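Side-chain contacts in enterochelin esterase (Salmonella enterica subsp. enterica serovar Typhimurium, PDB 3MGA), which probably hydrolyses ferric enterobactin, the iron-loaded cyclic trilactone siderophore, so that the bacterium can recover the iron it carries: residues W38-G43 with S48-V53; V55-V60 with W81-A86; D104-F109 with R125-Q130. All blocks are in the same frame, centred on the assembly; numbering follows the deposited sequence.

Contact 1: residues W38-G43 with S48-V53; sequences WRDPQG and SPIRRV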
loop_
_atom_site.group_PDB
_atom_site.type_symbol
_atom_site.label_atom_id
_atom_site.label_comp_id
_atom_site.label_asym_id
_atom_site.label_seq_id
_atom_site.Cartn_x
_atom_site.Cartn_y
_atom_site.Cartn_z
ATOM N N TRP A 38 11.347 -21.047 -9.856
ATOM C CA TRP A 38 11.674 -20.230 -11.016
ATOM C C TRP A 38 12.387 -21.147 -11.992
ATOM O O TRP A 38 13.332 -21.842 -11.617
ATOM C CB TRP A 38 12.550 -19.021 -10.666
ATOM C CG TRP A 38 12.890 -18.173 -11.881
ATOM C CD1 TRP A 38 12.056 -17.310 -12.542
ATOM C CD2 TRP A 38 14.153 -18.109 -12.566
ATOM N NE1 TRP A 38 12.720 -16.722 -13.600
ATOM C CE2 TRP A 38 14.007 -17.193 -13.634
ATOM C CE3 TRP A 38 15.390 -18.740 -12.381
ATOM C CZ2 TRP A 38 15.050 -16.890 -14.508
ATOM C CZ3 TRP A 38 16.429 -18.441 -13.255
ATOM C CH2 TRP A 38 16.250 -17.524 -14.305
ATOM N N ARG A 39 11.904 -21.164 -13.230
ATOM C CA ARG A 39 12.475 -21.990 -14.282
ATOM C C ARG A 39 13.458 -21.150 -15.086
ATOM O O ARG A 39 13.077 -20.143 -15.684
ATOM C CB ARG A 39 11.374 -22.516 -15.203
ATOM C CG ARG A 39 11.869 -23.480 -16.274
ATOM C CD ARG A 39 10.721 -24.008 -17.118
ATOM N NE ARG A 39 11.140 -25.098 -17.995
ATOM C CZ ARG A 39 10.338 -25.735 -18.849
ATOM N NH1 ARG A 39 9.054 -25.395 -18.965
ATOM N NH2 ARG A 39 10.822 -26.718 -19.593
ATOM N N ASP A 40 14.722 -21.560 -15.093
ATOM C CA ASP A 40 15.747 -20.840 -15.833
ATOM C C ASP A 40 15.528 -21.105 -17.319
ATOM O O ASP A 40 15.528 -22.257 -17.744
ATOM C CB ASP A 40 17.143 -21.296 -15.390
ATOM C CG ASP A 40 18.257 -20.426 -15.953
ATOM O OD1 ASP A 40 18.096 -19.861 -17.055
ATOM O OD2 ASP A 40 19.310 -20.321 -15.293
ATOM N N PRO A 41 15.317 -20.040 -18.115
ATOM C CA PRO A 41 15.100 -20.263 -19.541
ATOM C C PRO A 41 16.373 -20.602 -20.318
ATOM O O PRO A 41 16.275 -21.061 -21.454
ATOM C CB PRO A 41 14.514 -18.928 -20.040
ATOM C CG PRO A 41 14.477 -18.008 -18.883
ATOM C CD PRO A 41 15.250 -18.612 -17.761
ATOM N N GLN A 42 17.546 -20.384 -19.717
ATOM C CA GLN A 42 18.828 -20.658 -20.392
ATOM C C GLN A 42 19.438 -22.027 -20.036
ATOM O O GLN A 42 20.629 -22.254 -20.250
ATOM C CB GLN A 42 19.833 -19.531 -20.119
ATOM C CG GLN A 42 19.308 -18.143 -20.495
ATOM C CD GLN A 42 20.300 -17.030 -20.202
ATOM O OE1 GLN A 42 21.450 -17.077 -20.631
ATOM N NE2 GLN A 42 19.843 -16.005 -19.493
ATOM N N GLY A 43 18.623 -22.924 -19.481
ATOM C CA GLY A 43 19.062 -24.286 -19.155
ATOM C C GLY A 43 19.679 -24.554 -17.790
ATOM O O GLY A 43 19.356 -23.894 -16.798
ATOM N N SER A 48 23.303 -22.142 -18.688
ATOM C CA SER A 48 22.892 -20.859 -18.110
ATOM C C SER A 48 24.001 -20.127 -17.345
ATOM O O SER A 48 24.663 -20.716 -16.491
ATOM C CB SER A 48 21.707 -21.059 -17.166
ATOM O OG SER A 48 21.349 -19.833 -16.549
ATOM N N PRO A 49 24.178 -18.823 -17.622
ATOM C CA PRO A 49 25.181 -18.010 -16.953
ATOM C C PRO A 49 24.640 -17.336 -15.686
ATOM O O PRO A 49 25.318 -16.482 -15.114
ATOM C CB PRO A 49 25.483 -16.944 -17.999
ATOM C CG PRO A 49 24.139 -16.681 -18.614
ATOM C CD PRO A 49 23.402 -18.015 -18.585
ATOM N N ILE A 50 23.435 -17.710 -15.257
ATOM C CA ILE A 50 22.822 -17.116 -14.071
ATOM C C ILE A 50 23.543 -17.469 -12.767
ATOM O O ILE A 50 23.745 -18.644 -12.443
ATOM C CB ILE A 50 21.332 -17.506 -13.943
ATOM C CG1 ILE A 50 20.530 -16.959 -15.129
ATOM C CG2 ILE A 50 20.754 -16.967 -12.654
ATOM C CD1 ILE A 50 20.584 -15.447 -15.269
ATOM N N ARG A 51 23.908 -16.420 -12.028
ATOM C CA ARG A 51 24.597 -16.530 -10.745
ATOM C C ARG A 51 23.608 -16.421 -9.577
ATOM O O ARG A 51 23.684 -17.189 -8.617
ATOM C CB ARG A 51 25.643 -15.416 -10.612
ATOM C CG ARG A 51 26.798 -15.466 -11.606
ATOM C CD ARG A 51 27.712 -16.652 -11.369
ATOM N NE ARG A 51 28.910 -16.597 -12.205
ATOM C CZ ARG A 51 29.910 -17.478 -12.151
ATOM N NH1 ARG A 51 29.869 -18.496 -11.296
ATOM N NH2 ARG A 51 30.960 -17.339 -12.954
ATOM N N ARG A 52 22.695 -15.456 -9.655
ATOM C CA ARG A 52 21.701 -15.243 -8.585
ATOM C C ARG A 52 20.263 -15.181 -9.087
ATOM O O ARG A 52 19.996 -14.907 -10.252
ATOM C CB ARG A 52 21.984 -13.930 -7.839
ATOM C CG ARG A 52 23.333 -13.845 -7.127
ATOM C CD ARG A 52 23.438 -14.802 -5.942
ATOM N NE ARG A 52 24.675 -14.582 -5.190
ATOM C CZ ARG A 52 25.852 -15.143 -5.465
ATOM N NH1 ARG A 52 25.992 -15.981 -6.488
ATOM N NH2 ARG A 52 26.906 -14.859 -4.708
ATOM N N VAL A 53 19.345 -15.444 -8.167
ATOM C CA VAL A 53 17.908 -15.370 -8.412
ATOM C C VAL A 53 17.345 -14.917 -7.073
ATOM O O VAL A 53 16.911 -15.735 -6.263
ATOM C CB VAL A 53 17.294 -16.719 -8.810
ATOM C CG1 VAL A 53 15.837 -16.527 -9.153
ATOM C CG2 VAL A 53 18.047 -17.334 -9.992
#

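Contact 2: residues V55-V60 with W81-A86; sequences VYITGV and WRWSTA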
loop_
_atom_site.group_PDB
_atom_site.type_symbol
_atom_site.label_atom_id
_atom_site.label_comp_id
_atom_site.label_asym_id
_atom_site.label_seq_id
_atom_site.Cartn_x
_atom_site.Cartn_y
_atom_site.Cartn_z
ATOM N N VAL A 55 14.937 -13.444 -4.246
ATOM C CA VAL A 55 13.523 -13.519 -3.974
ATOM C C VAL A 55 13.262 -12.301 -3.118
ATOM O O VAL A 55 13.725 -12.227 -1.980
ATOM C CB VAL A 55 13.174 -14.835 -3.249
ATOM C CG1 VAL A 55 11.683 -14.921 -2.945
ATOM C CG2 VAL A 55 13.630 -16.036 -4.107
ATOM N N TYR A 56 12.567 -11.322 -3.687
ATOM C CA TYR A 56 12.277 -10.077 -2.988
ATOM C C TYR A 56 10.808 -10.059 -2.602
ATOM O O TYR A 56 9.956 -9.747 -3.418
ATOM C CB TYR A 56 12.625 -8.888 -3.880
ATOM C CG TYR A 56 12.633 -7.545 -3.185
ATOM C CD1 TYR A 56 13.794 -7.062 -2.579
ATOM C CD2 TYR A 56 11.493 -6.739 -3.160
ATOM C CE1 TYR A 56 13.820 -5.822 -1.947
ATOM C CE2 TYR A 56 11.505 -5.497 -2.534
ATOM C CZ TYR A 56 12.669 -5.041 -1.927
ATOM O OH TYR A 56 12.684 -3.807 -1.310
ATOM N N ILE A 57 10.533 -10.427 -1.353
ATOM C CA ILE A 57 9.184 -10.476 -0.817
ATOM C C ILE A 57 9.016 -9.309 0.147
ATOM O O ILE A 57 9.774 -9.180 1.106
ATOM C CB ILE A 57 8.937 -11.805 -0.061
ATOM C CG1 ILE A 57 9.304 -13.008 -0.940
ATOM C CG2 ILE A 57 7.492 -11.908 0.387
ATOM C CD1 ILE A 57 9.157 -14.355 -0.249
ATOM N N THR A 58 8.029 -8.457 -0.112
ATOM C CA THR A 58 7.783 -7.290 0.732
ATOM C C THR A 58 7.612 -7.673 2.208
ATOM O O THR A 58 6.810 -8.539 2.552
ATOM C CB THR A 58 6.533 -6.507 0.259
ATOM O OG1 THR A 58 6.707 -6.125 -1.104
ATOM C CG2 THR A 58 6.310 -5.253 1.105
ATOM N N GLY A 59 8.389 -7.023 3.069
ATOM C CA GLY A 59 8.332 -7.268 4.509
ATOM C C GLY A 59 8.813 -8.633 4.986
ATOM O O GLY A 59 8.574 -9.002 6.135
ATOM N N VAL A 60 9.476 -9.396 4.125
ATOM C CA VAL A 60 9.974 -10.704 4.531
ATOM C C VAL A 60 11.465 -10.864 4.215
ATOM O O VAL A 60 12.236 -11.250 5.097
ATOM C CB VAL A 60 9.171 -11.849 3.908
ATOM C CG1 VAL A 60 9.748 -13.200 4.353
ATOM C CG2 VAL A 60 7.722 -11.740 4.302
ATOM N N TRP A 81 15.184 -23.654 -10.111
ATOM C CA TRP A 81 15.718 -22.896 -8.990
ATOM C C TRP A 81 14.637 -22.973 -7.916
ATOM O O TRP A 81 13.448 -23.016 -8.221
ATOM C CB TRP A 81 16.029 -21.451 -9.358
ATOM C CG TRP A 81 17.192 -21.287 -10.278
ATOM C CD1 TRP A 81 17.206 -21.506 -11.622
ATOM C CD2 TRP A 81 18.499 -20.808 -9.937
ATOM N NE1 TRP A 81 18.446 -21.221 -12.137
ATOM C CE2 TRP A 81 19.258 -20.788 -11.124
ATOM C CE3 TRP A 81 19.105 -20.410 -8.743
ATOM C CZ2 TRP A 81 20.593 -20.378 -11.154
ATOM C CZ3 TRP A 81 20.428 -20.005 -8.769
ATOM C CH2 TRP A 81 21.159 -19.993 -9.969
ATOM N N ARG A 82 15.056 -22.975 -6.660
ATOM C CA ARG A 82 14.137 -23.132 -5.559
ATOM C C ARG A 82 14.591 -22.355 -4.343
ATOM O O ARG A 82 15.777 -22.092 -4.160
ATOM C CB ARG A 82 14.079 -24.632 -5.215
ATOM C CG ARG A 82 13.238 -25.020 -4.003
ATOM C CD ARG A 82 13.372 -26.513 -3.707
ATOM N NE ARG A 82 14.754 -26.882 -3.399
ATOM C CZ ARG A 82 15.175 -28.127 -3.173
ATOM N NH1 ARG A 82 14.328 -29.152 -3.224
ATOM N NH2 ARG A 82 16.459 -28.349 -2.904
ATOM N N TRP A 83 13.624 -21.996 -3.512
ATOM C CA TRP A 83 13.883 -21.289 -2.271
ATOM C C TRP A 83 12.618 -21.360 -1.437
ATOM O O TRP A 83 11.518 -21.198 -1.951
ATOM C CB TRP A 83 14.287 -19.836 -2.523
ATOM C CG TRP A 83 14.589 -19.088 -1.269
ATOM C CD1 TRP A 83 15.786 -19.031 -0.614
ATOM C CD2 TRP A 83 13.676 -18.291 -0.511
ATOM N NE1 TRP A 83 15.674 -18.245 0.507
ATOM C CE2 TRP A 83 14.387 -17.779 0.595
ATOM C CE3 TRP A 83 12.322 -17.959 -0.659
ATOM C CZ2 TRP A 83 13.790 -16.952 1.552
ATOM C CZ3 TRP A 83 11.728 -17.128 0.291
ATOM C CH2 TRP A 83 12.465 -16.633 1.378
ATOM N N SER A 84 12.782 -21.608 -0.146
ATOM C CA SER A 84 11.647 -21.725 0.750
ATOM C C SER A 84 11.826 -20.871 1.982
ATOM O O SER A 84 12.938 -20.443 2.297
ATOM C CB SER A 84 11.459 -23.187 1.159
ATOM O OG SER A 84 11.173 -23.991 0.029
ATOM N N THR A 85 10.717 -20.638 2.678
ATOM C CA THR A 85 10.710 -19.845 3.894
ATOM C C THR A 85 9.458 -20.154 4.702
ATOM O O THR A 85 8.610 -20.931 4.264
ATOM C CB THR A 85 10.736 -18.331 3.572
ATOM O OG1 THR A 85 10.635 -17.573 4.785
ATOM C CG2 THR A 85 9.582 -17.954 2.670
ATOM N N ALA A 86 9.360 -19.548 5.884
ATOM C CA ALA A 86 8.201 -19.705 6.751
ATOM C C ALA A 86 7.355 -18.430 6.694
ATOM O O ALA A 86 7.890 -17.322 6.670
ATOM C CB ALA A 86 8.632 -19.978 8.171
#

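Contact 3: residues D104-F109 with R125-Q130; sequences DVFAAF and RQLLPQ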
loop_
_atom_site.group_PDB
_atom_site.type_symbol
_atom_site.label_atom_id
_atom_site.label_comp_id
_atom_site.label_asym_id
_atom_site.label_seq_id
_atom_site.Cartn_x
_atom_site.Cartn_y
_atom_site.Cartn_z
ATOM N N ASP A 104 28.284 -9.127 -7.629
ATOM C CA ASP A 104 29.129 -8.118 -6.981
ATOM C C ASP A 104 28.329 -6.942 -6.411
ATOM O O ASP A 104 28.818 -5.811 -6.391
ATOM C CB ASP A 104 30.186 -7.597 -7.974
ATOM C CG ASP A 104 29.573 -6.901 -9.201
ATOM O OD1 ASP A 104 28.337 -6.973 -9.399
ATOM O OD2 ASP A 104 30.343 -6.279 -9.973
ATOM N N VAL A 105 27.112 -7.204 -5.939
ATOM C CA VAL A 105 26.269 -6.145 -5.382
ATOM C C VAL A 105 26.319 -6.160 -3.862
ATOM O O VAL A 105 26.723 -5.180 -3.240
ATOM C CB VAL A 105 24.799 -6.267 -5.845
ATOM C CG1 VAL A 105 23.961 -5.163 -5.227
ATOM C CG2 VAL A 105 24.709 -6.208 -7.356
ATOM N N PHE A 106 25.907 -7.273 -3.267
ATOM C CA PHE A 106 25.916 -7.400 -1.817
ATOM C C PHE A 106 27.232 -7.957 -1.291
ATOM O O PHE A 106 27.949 -8.684 -1.986
ATOM C CB PHE A 106 24.774 -8.295 -1.340
ATOM C CG PHE A 106 23.403 -7.759 -1.657
ATOM C CD1 PHE A 106 22.873 -6.708 -0.924
ATOM C CD2 PHE A 106 22.633 -8.334 -2.660
ATOM C CE1 PHE A 106 21.605 -6.219 -1.199
ATOM C CE2 PHE A 106 21.367 -7.856 -2.939
ATOM C CZ PHE A 106 20.848 -6.795 -2.206
ATOM N N ALA A 107 27.542 -7.601 -0.050
ATOM C CA ALA A 107 28.744 -8.079 0.609
ATOM C C ALA A 107 28.383 -9.359 1.347
ATOM O O ALA A 107 27.221 -9.772 1.352
ATOM C CB ALA A 107 29.267 -7.036 1.577
ATOM N N ALA A 108 29.376 -9.991 1.960
ATOM C CA ALA A 108 29.148 -11.221 2.706
ATOM C C ALA A 108 28.462 -10.911 4.030
ATOM O O ALA A 108 28.586 -9.806 4.559
ATOM C CB ALA A 108 30.469 -11.944 2.955
ATOM N N PHE A 109 27.725 -11.886 4.549
ATOM C CA PHE A 109 27.037 -11.739 5.826
ATOM C C PHE A 109 27.203 -13.016 6.632
ATOM O O PHE A 109 26.921 -14.108 6.138
ATOM C CB PHE A 109 25.541 -11.455 5.630
ATOM C CG PHE A 109 25.253 -10.216 4.826
ATOM C CD1 PHE A 109 25.343 -8.959 5.406
ATOM C CD2 PHE A 109 24.863 -10.308 3.495
ATOM C CE1 PHE A 109 25.075 -7.815 4.666
ATOM C CE2 PHE A 109 24.590 -9.168 2.753
ATOM C CZ PHE A 109 24.695 -7.921 3.339
ATOM N N ARG A 125 18.678 -1.145 -4.841
ATOM C CA ARG A 125 18.440 -0.138 -5.878
ATOM C C ARG A 125 19.141 -0.509 -7.188
ATOM O O ARG A 125 18.718 -0.077 -8.267
ATOM C CB ARG A 125 18.877 1.267 -5.434
ATOM C CG ARG A 125 18.024 1.895 -4.337
ATOM C CD ARG A 125 18.419 3.356 -4.107
ATOM N NE ARG A 125 17.610 4.004 -3.070
ATOM C CZ ARG A 125 17.938 4.087 -1.778
ATOM N NH1 ARG A 125 19.077 3.570 -1.322
ATOM N NH2 ARG A 125 17.118 4.700 -0.932
ATOM N N GLN A 126 20.216 -1.293 -7.090
ATOM C CA GLN A 126 20.959 -1.738 -8.278
ATOM C C GLN A 126 20.396 -3.016 -8.913
ATOM O O GLN A 126 20.657 -3.289 -10.082
ATOM C CB GLN A 126 22.464 -1.893 -7.978
ATOM C CG GLN A 126 23.293 -0.588 -8.082
ATOM C CD GLN A 126 22.832 0.531 -7.155
ATOM O OE1 GLN A 126 22.072 0.309 -6.217
ATOM N NE2 GLN A 126 23.306 1.744 -7.417
ATOM N N LEU A 127 19.610 -3.784 -8.164
ATOM C CA LEU A 127 19.037 -5.030 -8.692
ATOM C C LEU A 127 17.557 -4.931 -9.099
ATOM O O LEU A 127 17.191 -5.389 -10.179
ATOM C CB LEU A 127 19.231 -6.163 -7.683
ATOM C CG LEU A 127 20.683 -6.548 -7.398
ATOM C CD1 LEU A 127 20.767 -7.562 -6.274
ATOM C CD2 LEU A 127 21.345 -7.083 -8.661
ATOM N N LEU A 128 16.725 -4.324 -8.251
ATOM C CA LEU A 128 15.269 -4.195 -8.520
ATOM C C LEU A 128 14.864 -3.758 -9.934
ATOM O O LEU A 128 13.816 -4.178 -10.418
ATOM C CB LEU A 128 14.584 -3.303 -7.474
ATOM C CG LEU A 128 14.449 -3.909 -6.068
ATOM C CD1 LEU A 128 13.860 -2.901 -5.097
ATOM C CD2 LEU A 128 13.599 -5.172 -6.093
ATOM N N PRO A 129 15.664 -2.907 -10.602
ATOM C CA PRO A 129 15.236 -2.595 -11.968
ATOM C C PRO A 129 15.189 -3.846 -12.866
ATOM O O PRO A 129 14.477 -3.850 -13.875
ATOM C CB PRO A 129 16.303 -1.608 -12.456
ATOM C CG PRO A 129 16.785 -0.940 -11.216
ATOM C CD PRO A 129 16.728 -1.999 -10.133
ATOM N N GLN A 130 15.943 -4.884 -12.494
ATOM C CA GLN A 130 15.991 -6.142 -13.239
ATOM C C GLN A 130 14.943 -7.147 -12.737
ATOM O O GLN A 130 14.807 -8.243 -13.295
ATOM C CB GLN A 130 17.386 -6.773 -13.116
ATOM C CG GLN A 130 18.535 -5.916 -13.667
ATOM C CD GLN A 130 19.910 -6.579 -13.514
ATOM O OE1 GLN A 130 20.087 -7.514 -12.731
ATOM N NE2 GLN A 130 20.888 -6.080 -14.258
#

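Contact 1: residues W38-G43 with S48-V53
The indole of Trp38 carries Val53 on one face: Val53 CG1 lies 3.7 Å above the ring plane, offset toward the rim. Asp40 N sits over the opposite face, and Ile50 CG1 comes to the edge near CH2, close to the ring plane. The second methyl of Val53, CG2, approaches obliquely, 3.8 Å from Trp38 CZ3. With CG anti to the backbone N (chi1 180°), the tryptophan swings its six-membered ring across to the other segment.

Beyond the ring the contact turns polar. Ser48 OG is modelled as a donor to Asp40 OD2, but at 2.4 Å the geometry of this pair is doubtful. Each partner also braces its own chain: Gln42 N gives a hydrogen bond of 2.8 Å to Asp40 OD1, an Asx turn, approaching on the anti side and 32° out of the carboxylate plane, while Ile50 N bonds to Ser48 OG at 3.2 Å, an ST turn. Arg74 forms a salt bridge to Asp40 OD2, which would favour the charged carboxylate. Further out, the extended Gln42 side chain crosses the Pro49 ring at about a right angle, Gln42 OE1 lying 3.0 Å from Pro49 CD.

A type I turn, Asp40 to Gly43, starts the loop between strands 32-39 and 52-57, which belong to different four-stranded sheets. Such a crossing between facing sheets is what a beta sandwich would have, consistent with the E-set clan to which the N-terminal family belongs.

Contact 2: residues V55-V60 with W81-A86
Val55 lies over one face of the Trp83 indole, toward the rim of the ring, and both of its methyls reach the benzo half. Val55 CG1 is the nearer, 3.9 Å from Trp83 CE3, and Val55 CB stands 4.1 Å above the indole plane. The tryptophan's chi1 of -179° sets CG opposite its own backbone N and carries the ring out from strand 80-87 to meet the valine, which it crosses at a slant.

Ile57 reaches the same ring differently. The Ile57 chain is stretched out beyond CB (chi2 177°), which leaves Ile57 CD1 to do the touching, 3.8 Å from Trp83 CZ3. The isoleucine and the indole point at each other from their two strands, and the methyl arrives obliquely to the ring. The indole also has a polar partner: NE1 is hydrogen-bonded to Gln70 OE1, which helps fix the turn of the ring about its bond to CB. Farther along, Val60 CG1 only grazes Thr85 OG1 at 4.5 Å.

Val55 and Ile57 alternate with Tyr56 along their strand, giving one face to Trp83. Such apolar packing between strands of two facing antiparallel sheets is characteristic of a beta sandwich, here the probable E-set domain.

Contact 3: residues D104-F109 with R125-Q130
Leu127 has the most surface buried here, and its two methyls make their closest contacts with different neighbours in the loop. Leu127 CD2 lies 3.7 Å from Val105 CG2, and Leu127 CD1 lies 3.4 Å from Phe106 CE2. The latter is close for two carbons, so the leucine fits snugly against the ring. Leu127 CG, at the fork, is also 4.0 Å from Val105 CG2.

Val105 and Leu127 meet end-on, branched end against branched end. Both valine methyls are used: Val105 CG1 faces Leu127 CD1 at 4.1 Å, while CG2 takes the shorter contact with CD2. Val105 CG1 has a second role inside its own segment, where it sits over the centre of the Phe106 ring, 4.2 Å above the plane. Valine, leucine and phenylalanine therefore form one small apolar cluster.

Phe106 comes in at a slant. Its CB does not head straight for the helix; with CG anti to the carbonyl carbon (chi1 -63°), the ring is carried over so that the CD2, CE2 and CZ side lies nearest Leu127 CD1. The leucine methyl is oblique to that ring. Trp54 and Trp124 both meet the Phe106 ring edge-to-face, giving it aromatic neighbours besides the leucine.

Leu127 O accepts a hydrogen bond of 2.7 Å from Gln130 N, in the short 3-10 turn that follows the leucine. The contact thus pins the loop after strand 92-100 against the last turn of helix 117-127, and Leu127 also touches Ile98 of strand 92-100 and Trp54 of strand 52-57, so the helix end rests on that sheet.

All three contacts are partly buried, on the same side of the chain's centre. Contacts 1 and 2 both draw on strand 52-57 and on the sheet of strands 32-39 and 80-87, and they touch through Trp81, which packs on Val53 and Ile50. Contact 1 lies farthest out, its centre about 31 Å from the centre of the chain, and adds carboxylate, hydroxyl and turn bonding to its indole packing. Contact 2, with its centre about 19 Å from that of the chain, is almost wholly apolar. Contact 3 is apolar too, but joins a loop to a helix end; it meets contact 2 where Leu128 packs on Tyr56, the residue between Val55 and Ile57, and does not touch contact 1.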